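Local coordinates for dihydroorotase (Agrobacterium tumefaciens, PDB 2OGJ), which hydrolyses acetyl esters in vitro, deacetylating acetyl-(R)-mandelate and, less efficiently, acetyl glycolate, as a zinc-dependent member of the amidohydrolase superfamily, at residues H79-I87 with G139-P147; L103-F114 with I129-L140. One frame throughout, in Å; residues are numbered along the deposited sequence.

In the fold
From the N terminus, the chain leaves strand 77-78 through residues 79-87, runs along strand 100-106 into the loop continuing to Phe114, passes through helix 114-122, and then follows the parallel strand 128-132 into the loop that carries residues 139-147. Interaction 2 closes the shorter circuit, with 14 residues between its segments. Interaction 1 closes a wider one of 51 residues that encloses it, and the two share Gly139 and Leu140. Interaction 2 joins two neighbouring barrel strands and their following loops; interaction 1 joins the zinc-ligand loop to the loop after strand 128-132. They meet where His79 ND1 lies 2.8 Å from Ser108 OG, a probable hydrogen bond. Both also touch the second subunit.

Interaction 1. Residues H79-I87 with G139-P147; sequences HIWHGGTDI and GLVACNRVP. With ZN (zinc ion), chain G.
Asp86 and Arg145 meet because two torsions turn their charged ends together: Asp86 holds CG between its backbone N and carbonyl carbon (chi1 69°), and the arginine chain folds at chi3 (-82°). The setting is the loop that follows the His77-Val78-His79 metal-binding motif of the amidohydrolase TIM barrel, packed on the loop after strand 128-132. Arg145 NH2 reaches Asp86 OD2 at 2.7 Å in a nearly straight salt bridge. The carboxylate oxygen lies in the guanidinium plane, but the nitrogen comes from above the carboxylate plane, the two planes being 51° apart. Ala142 CB covers one guanidinium face, while Arg145 NH1 forms a second salt bridge, to Glu111 of the second subunit.

The other carboxylate oxygen serves the backbone: Cys143 N donates to Asp86 OD1 at 3.1 Å, on the syn side and somewhat out of plane. One aspartate therefore fixes both the main chain and a side chain of the facing loop. Beside it, Ile87 CB packs against Cys143 CB at 3.7 Å.

Nearer the metals, Leu140 stands about perpendicular to the His79 side chain. Leu140 CD1 lies 3.6 Å from His79 ND1, the nitrogen hydrogen-bonded to Ser108. On the far side of the same imidazole, His79 NE2 coordinates zinc at 2.2 Å, sharing the ion with His77, Asp291 and carboxylated Lys175.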
# COMPACT_ATOMS: atom_id res chain seq x y z
N HIS A 79 -5.52 28.82 -10.74
CA HIS A 79 -4.89 27.67 -11.38
C HIS A 79 -4.83 27.97 -12.86
O HIS A 79 -5.79 27.76 -13.60
CB HIS A 79 -5.69 26.41 -11.07
CG HIS A 79 -5.69 26.07 -9.61
ND1 HIS A 79 -4.60 25.54 -8.97
CD2 HIS A 79 -6.62 26.28 -8.64
CE1 HIS A 79 -4.85 25.44 -7.68
NE2 HIS A 79 -6.07 25.88 -7.45
N ILE A 80 -3.67 28.46 -13.27
CA ILE A 80 -3.43 28.87 -14.63
C ILE A 80 -2.37 28.04 -15.37
O ILE A 80 -1.70 28.54 -16.29
CB ILE A 80 -3.06 30.35 -14.64
CG1 ILE A 80 -1.98 30.62 -13.59
CG2 ILE A 80 -4.31 31.21 -14.35
CD1 ILE A 80 -1.64 32.10 -13.47
N TRP A 81 -2.21 26.78 -14.97
CA TRP A 81 -1.26 25.90 -15.64
C TRP A 81 -2.07 25.26 -16.78
O TRP A 81 -2.19 24.03 -16.84
CB TRP A 81 -0.77 24.82 -14.67
CG TRP A 81 0.52 24.12 -15.05
CD1 TRP A 81 1.32 23.37 -14.23
CD2 TRP A 81 1.13 24.06 -16.36
NE1 TRP A 81 2.38 22.84 -14.94
CE2 TRP A 81 2.28 23.24 -16.24
CE3 TRP A 81 0.81 24.61 -17.61
CZ2 TRP A 81 3.11 22.96 -17.33
CZ3 TRP A 81 1.64 24.33 -18.69
CH2 TRP A 81 2.77 23.51 -18.55
N HIS A 82 -2.63 26.11 -17.64
CA HIS A 82 -3.44 25.71 -18.79
C HIS A 82 -2.68 24.75 -19.70
O HIS A 82 -1.52 24.97 -20.03
CB HIS A 82 -3.85 26.95 -19.58
CG HIS A 82 -4.49 26.64 -20.89
ND1 HIS A 82 -5.83 26.35 -21.01
CD2 HIS A 82 -3.96 26.51 -22.13
CE1 HIS A 82 -6.10 26.04 -22.27
NE2 HIS A 82 -4.98 26.13 -22.96
N GLY A 83 -3.35 23.68 -20.11
CA GLY A 83 -2.70 22.69 -20.94
C GLY A 83 -1.82 21.73 -20.15
O GLY A 83 -1.91 20.52 -20.34
N GLY A 84 -0.97 22.26 -19.26
CA GLY A 84 -0.09 21.42 -18.45
C GLY A 84 -0.85 20.52 -17.49
O GLY A 84 -0.48 19.37 -17.24
N THR A 85 -1.92 21.06 -16.94
CA THR A 85 -2.77 20.31 -16.04
C THR A 85 -4.14 20.30 -16.69
O THR A 85 -4.38 21.03 -17.64
CB THR A 85 -2.92 21.02 -14.69
OG1 THR A 85 -3.64 22.24 -14.89
CG2 THR A 85 -1.54 21.30 -14.06
N ASP A 86 -5.05 19.50 -16.16
CA ASP A 86 -6.39 19.40 -16.70
C ASP A 86 -7.38 20.43 -16.17
O ASP A 86 -8.27 20.90 -16.89
CB ASP A 86 -6.92 17.99 -16.41
CG ASP A 86 -7.20 17.75 -14.91
OD1 ASP A 86 -6.52 18.31 -14.01
OD2 ASP A 86 -8.12 16.95 -14.61
N ILE A 87 -7.22 20.77 -14.89
CA ILE A 87 -8.12 21.66 -14.17
C ILE A 87 -7.94 23.17 -14.34
O ILE A 87 -8.86 23.93 -14.06
CB ILE A 87 -8.06 21.31 -12.64
CG1 ILE A 87 -9.35 21.75 -11.96
CG2 ILE A 87 -6.88 22.01 -11.96
CD1 ILE A 87 -10.58 21.18 -12.62
N GLY A 139 2.13 17.84 -9.40
CA GLY A 139 1.20 18.95 -9.35
C GLY A 139 -0.24 18.49 -9.56
O GLY A 139 -0.62 17.38 -9.11
N LEU A 140 -1.02 19.31 -10.26
CA LEU A 140 -2.44 19.02 -10.50
C LEU A 140 -2.80 18.56 -11.91
O LEU A 140 -3.84 18.95 -12.44
CB LEU A 140 -3.29 20.24 -10.11
CG LEU A 140 -2.90 20.87 -8.75
CD1 LEU A 140 -3.75 22.08 -8.45
CD2 LEU A 140 -3.06 19.83 -7.65
N VAL A 141 -1.96 17.72 -12.52
CA VAL A 141 -2.23 17.24 -13.87
C VAL A 141 -3.62 16.65 -13.96
O VAL A 141 -4.40 17.04 -14.82
CB VAL A 141 -1.26 16.14 -14.33
CG1 VAL A 141 -0.40 16.67 -15.43
CG2 VAL A 141 -0.42 15.65 -13.18
N ALA A 142 -3.92 15.69 -13.09
CA ALA A 142 -5.23 15.03 -13.05
C ALA A 142 -5.85 15.35 -11.70
O ALA A 142 -6.23 14.46 -10.95
CB ALA A 142 -5.04 13.53 -13.21
N CYS A 143 -5.94 16.64 -11.41
CA CYS A 143 -6.45 17.16 -10.16
C CYS A 143 -7.55 16.34 -9.50
O CYS A 143 -8.58 16.06 -10.11
CB CYS A 143 -6.91 18.60 -10.37
SG CYS A 143 -7.41 19.41 -8.88
N ASN A 144 -7.31 15.95 -8.24
CA ASN A 144 -8.24 15.16 -7.45
C ASN A 144 -8.53 13.74 -7.98
O ASN A 144 -9.09 12.92 -7.26
CB ASN A 144 -9.56 15.91 -7.25
CG ASN A 144 -9.39 17.20 -6.48
OD1 ASN A 144 -8.50 17.32 -5.65
ND2 ASN A 144 -10.25 18.16 -6.73
N ARG A 145 -8.16 13.45 -9.22
CA ARG A 145 -8.39 12.12 -9.78
C ARG A 145 -7.20 11.21 -9.49
O ARG A 145 -7.36 10.02 -9.27
CB ARG A 145 -8.65 12.23 -11.28
CG ARG A 145 -9.90 13.00 -11.61
CD ARG A 145 -10.22 12.90 -13.07
NE ARG A 145 -9.46 13.86 -13.86
CZ ARG A 145 -8.76 13.54 -14.94
NH1 ARG A 145 -8.71 12.28 -15.36
NH2 ARG A 145 -8.14 14.49 -15.62
N VAL A 146 -6.01 11.79 -9.52
CA VAL A 146 -4.78 11.08 -9.23
C VAL A 146 -4.03 12.00 -8.28
O VAL A 146 -3.17 12.75 -8.69
CB VAL A 146 -3.93 10.85 -10.47
CG1 VAL A 146 -2.66 10.12 -10.09
CG2 VAL A 146 -4.73 10.08 -11.52
N PRO A 147 -4.37 11.94 -6.99
CA PRO A 147 -3.77 12.75 -5.93
C PRO A 147 -2.25 12.96 -6.07
O PRO A 147 -1.52 12.05 -6.43
CB PRO A 147 -4.13 11.97 -4.67
CG PRO A 147 -5.44 11.38 -5.02
CD PRO A 147 -5.21 10.87 -6.42
ZN ZN G . -6.93 25.55 -5.46

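Interaction 2. Residues L103-F114 with I129-L140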
# COMPACT_ATOMS: atom_id res chain seq x y z
N LEU A 103 -1.21 37.36 -10.86
CA LEU A 103 -1.85 36.07 -10.65
C LEU A 103 -0.81 35.16 -10.00
O LEU A 103 0.36 35.17 -10.38
CB LEU A 103 -2.29 35.49 -11.99
CG LEU A 103 -3.45 36.21 -12.68
CD1 LEU A 103 -3.52 35.75 -14.15
CD2 LEU A 103 -4.75 35.91 -11.94
N VAL A 104 -1.24 34.40 -8.99
CA VAL A 104 -0.35 33.48 -8.28
C VAL A 104 -0.91 32.07 -8.43
O VAL A 104 -1.95 31.73 -7.85
CB VAL A 104 -0.27 33.84 -6.76
CG1 VAL A 104 0.87 33.09 -6.10
CG2 VAL A 104 -0.11 35.34 -6.59
N ASP A 105 -0.25 31.24 -9.23
CA ASP A 105 -0.74 29.89 -9.41
C ASP A 105 -0.48 29.16 -8.10
O ASP A 105 0.62 29.24 -7.53
CB ASP A 105 -0.06 29.17 -10.57
CG ASP A 105 -0.56 27.75 -10.73
OD1 ASP A 105 -0.03 26.85 -10.03
OD2 ASP A 105 -1.50 27.55 -11.53
N ALA A 106 -1.50 28.45 -7.63
CA ALA A 106 -1.43 27.76 -6.36
C ALA A 106 -1.16 26.26 -6.42
O ALA A 106 -2.04 25.45 -6.13
CB ALA A 106 -2.70 28.05 -5.58
N GLY A 107 0.07 25.90 -6.77
CA GLY A 107 0.46 24.50 -6.81
C GLY A 107 -0.12 23.67 -7.93
O GLY A 107 -0.43 22.50 -7.71
N SER A 108 -0.29 24.27 -9.11
CA SER A 108 -0.82 23.52 -10.25
C SER A 108 0.35 22.70 -10.80
O SER A 108 0.17 21.61 -11.34
CB SER A 108 -1.39 24.47 -11.30
OG SER A 108 -2.47 25.22 -10.77
N ALA A 109 1.55 23.23 -10.61
CA ALA A 109 2.75 22.54 -11.05
C ALA A 109 3.63 22.15 -9.86
O ALA A 109 3.62 22.82 -8.83
CB ALA A 109 3.54 23.41 -12.01
N GLY A 110 4.37 21.05 -10.02
CA GLY A 110 5.28 20.58 -8.99
C GLY A 110 6.69 20.78 -9.54
O GLY A 110 6.88 21.58 -10.44
N GLU A 111 7.69 20.08 -9.02
CA GLU A 111 9.01 20.28 -9.58
C GLU A 111 9.10 19.63 -10.96
O GLU A 111 9.87 20.06 -11.81
CB GLU A 111 10.11 19.76 -8.64
CG GLU A 111 9.93 18.35 -8.07
CD GLU A 111 10.18 17.24 -9.10
OE1 GLU A 111 11.11 17.37 -9.91
OE2 GLU A 111 9.44 16.22 -9.07
N ALA A 112 8.29 18.60 -11.20
CA ALA A 112 8.31 17.89 -12.48
C ALA A 112 8.10 18.79 -13.72
O ALA A 112 8.94 18.78 -14.63
CB ALA A 112 7.27 16.75 -12.47
N ASN A 113 7.01 19.54 -13.78
CA ASN A 113 6.79 20.38 -14.95
C ASN A 113 6.68 21.87 -14.70
O ASN A 113 5.94 22.55 -15.40
CB ASN A 113 5.58 19.91 -15.78
CG ASN A 113 4.25 20.05 -15.06
OD1 ASN A 113 4.15 20.60 -13.96
ND2 ASN A 113 3.19 19.56 -15.70
N PHE A 114 7.44 22.41 -13.74
CA PHE A 114 7.37 23.84 -13.51
C PHE A 114 8.03 24.61 -14.65
O PHE A 114 7.59 25.71 -14.99
CB PHE A 114 8.05 24.24 -12.19
CG PHE A 114 7.96 25.73 -11.90
CD1 PHE A 114 6.83 26.26 -11.28
CD2 PHE A 114 8.96 26.60 -12.34
CE1 PHE A 114 6.69 27.65 -11.09
CE2 PHE A 114 8.84 27.98 -12.17
CZ PHE A 114 7.70 28.52 -11.54
N ILE A 129 3.08 36.96 -13.03
CA ILE A 129 2.69 35.63 -12.64
C ILE A 129 3.74 34.93 -11.78
O ILE A 129 4.89 34.70 -12.19
CB ILE A 129 2.32 34.83 -13.89
CG1 ILE A 129 1.12 35.50 -14.55
CG2 ILE A 129 2.04 33.39 -13.54
CD1 ILE A 129 0.77 34.96 -15.87
N LYS A 130 3.32 34.66 -10.55
CA LYS A 130 4.15 34.00 -9.56
C LYS A 130 3.45 32.67 -9.30
O LYS A 130 2.31 32.47 -9.70
CB LYS A 130 4.21 34.82 -8.27
CG LYS A 130 4.25 36.33 -8.47
CD LYS A 130 5.65 36.93 -8.46
CE LYS A 130 6.42 36.59 -9.71
NZ LYS A 130 7.69 37.38 -9.81
N ALA A 131 4.12 31.78 -8.59
CA ALA A 131 3.54 30.49 -8.30
C ALA A 131 4.01 29.87 -7.00
O ALA A 131 5.14 30.07 -6.55
CB ALA A 131 3.84 29.53 -9.45
N PHE A 132 3.11 29.12 -6.39
CA PHE A 132 3.42 28.37 -5.18
C PHE A 132 3.76 27.01 -5.78
O PHE A 132 3.00 26.48 -6.59
CB PHE A 132 2.18 28.23 -4.28
CG PHE A 132 1.90 29.44 -3.42
CD1 PHE A 132 2.56 29.63 -2.21
CD2 PHE A 132 0.95 30.39 -3.82
CE1 PHE A 132 2.26 30.74 -1.40
CE2 PHE A 132 0.64 31.50 -3.02
CZ PHE A 132 1.29 31.68 -1.82
N LEU A 133 4.92 26.46 -5.42
CA LEU A 133 5.29 25.15 -5.94
C LEU A 133 4.62 24.09 -5.07
O LEU A 133 4.66 24.14 -3.84
CB LEU A 133 6.81 24.97 -5.89
CG LEU A 133 7.39 23.77 -6.65
CD1 LEU A 133 7.08 23.91 -8.13
CD2 LEU A 133 8.91 23.68 -6.40
N ASN A 134 3.97 23.13 -5.72
CA ASN A 134 3.30 22.07 -5.00
C ASN A 134 4.35 21.16 -4.37
O ASN A 134 5.40 20.92 -4.97
CB ASN A 134 2.41 21.27 -5.94
CG ASN A 134 1.36 20.48 -5.20
OD1 ASN A 134 1.65 19.74 -4.27
ND2 ASN A 134 0.12 20.62 -5.63
N LEU A 135 4.07 20.68 -3.16
CA LEU A 135 4.97 19.80 -2.42
C LEU A 135 5.05 18.50 -3.22
O LEU A 135 6.10 17.84 -3.25
CB LEU A 135 4.40 19.51 -1.03
CG LEU A 135 5.32 19.14 0.13
CD1 LEU A 135 4.62 18.14 1.00
CD2 LEU A 135 6.59 18.55 -0.37
N GLY A 136 3.94 18.15 -3.86
CA GLY A 136 3.89 16.95 -4.68
C GLY A 136 4.53 17.20 -6.04
O GLY A 136 4.41 18.29 -6.58
N SER A 137 5.20 16.20 -6.60
CA SER A 137 5.89 16.34 -7.87
C SER A 137 4.99 16.55 -9.11
O SER A 137 5.24 17.45 -9.91
CB SER A 137 6.78 15.12 -8.11
OG SER A 137 7.86 15.10 -7.20
N ILE A 138 3.97 15.72 -9.25
CA ILE A 138 3.09 15.82 -10.41
C ILE A 138 2.07 16.97 -10.40
O ILE A 138 1.25 17.08 -11.31
CB ILE A 138 2.33 14.48 -10.65
CG1 ILE A 138 1.24 14.28 -9.60
CG2 ILE A 138 3.32 13.31 -10.63
CD1 ILE A 138 0.31 13.09 -9.91
N GLY A 139 2.13 17.84 -9.40
CA GLY A 139 1.20 18.95 -9.35
C GLY A 139 -0.24 18.49 -9.56
O GLY A 139 -0.62 17.38 -9.11
N LEU A 140 -1.02 19.31 -10.26
CA LEU A 140 -2.44 19.02 -10.50
C LEU A 140 -2.80 18.56 -11.91
O LEU A 140 -3.84 18.95 -12.44
CB LEU A 140 -3.29 20.24 -10.11
CG LEU A 140 -2.90 20.87 -8.75
CD1 LEU A 140 -3.75 22.08 -8.45
CD2 LEU A 140 -3.06 19.83 -7.65
O HOH W 1 2.47 26.07 -9.36
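Phe132 N donates to Asp105 O in a short, nearly straight bond (2.7 Å, 170° at the hydrogen), the last of a regular parallel ladder in which Lys130 N donates to Leu103 O and Asp105 N to Lys130 O. The short strand segments 103-106 and 129-132 are inclined at 24° to each other. Val104 CG1 rests obliquely against Phe132 CE2 at 3.5 Å, on the face that also bears Ala106. On the other face Ala131 CB meets the edge of the Phe114 ring, whose CD1 touches Leu133 CD1.

Where the ladder ends, Gly107 N makes only a weak hydrogen bond to Phe132 O (3.0 Å). Ala109 N donates to a water that lies 2.8 Å from Phe132 O and within hydrogen-bonding distance of Asp105 OD1, though its protons cannot serve every acceptor nearby.

Asp105 leans toward the turn that follows, CG lying opposite its own nitrogen (chi1 179°). Asp105 OD1 takes Ser108 N through its syn lone pair, an Asx motif, while Asp105 OD2 lies 2.6 Å from Ser108 OG, hydrogen-bonded to it, and also accepts from Ile80 N. Since Ser108 OG further bonds His79 ND1, Asp105 is placed to position this zinc ligand from the second shell.

Past the strands, Asn134 ND2 meets Gly107 O in both its amide plane and the carbonyl plane at 2.9 Å, and Leu140 N bonds Ser108 O from above the carbonyl plane. Farther out, Ser137 OG lies 2.7 Å from Glu111 OE2, hydrogen-bonded to it, with Asp154 O a second partner of the same hydroxyl; Glu111 also pairs with Arg145 of the second subunit. Parallel strands 100-106 and 128-132, linked through helix 114-122, form a beta-alpha-beta unit of the TIM barrel.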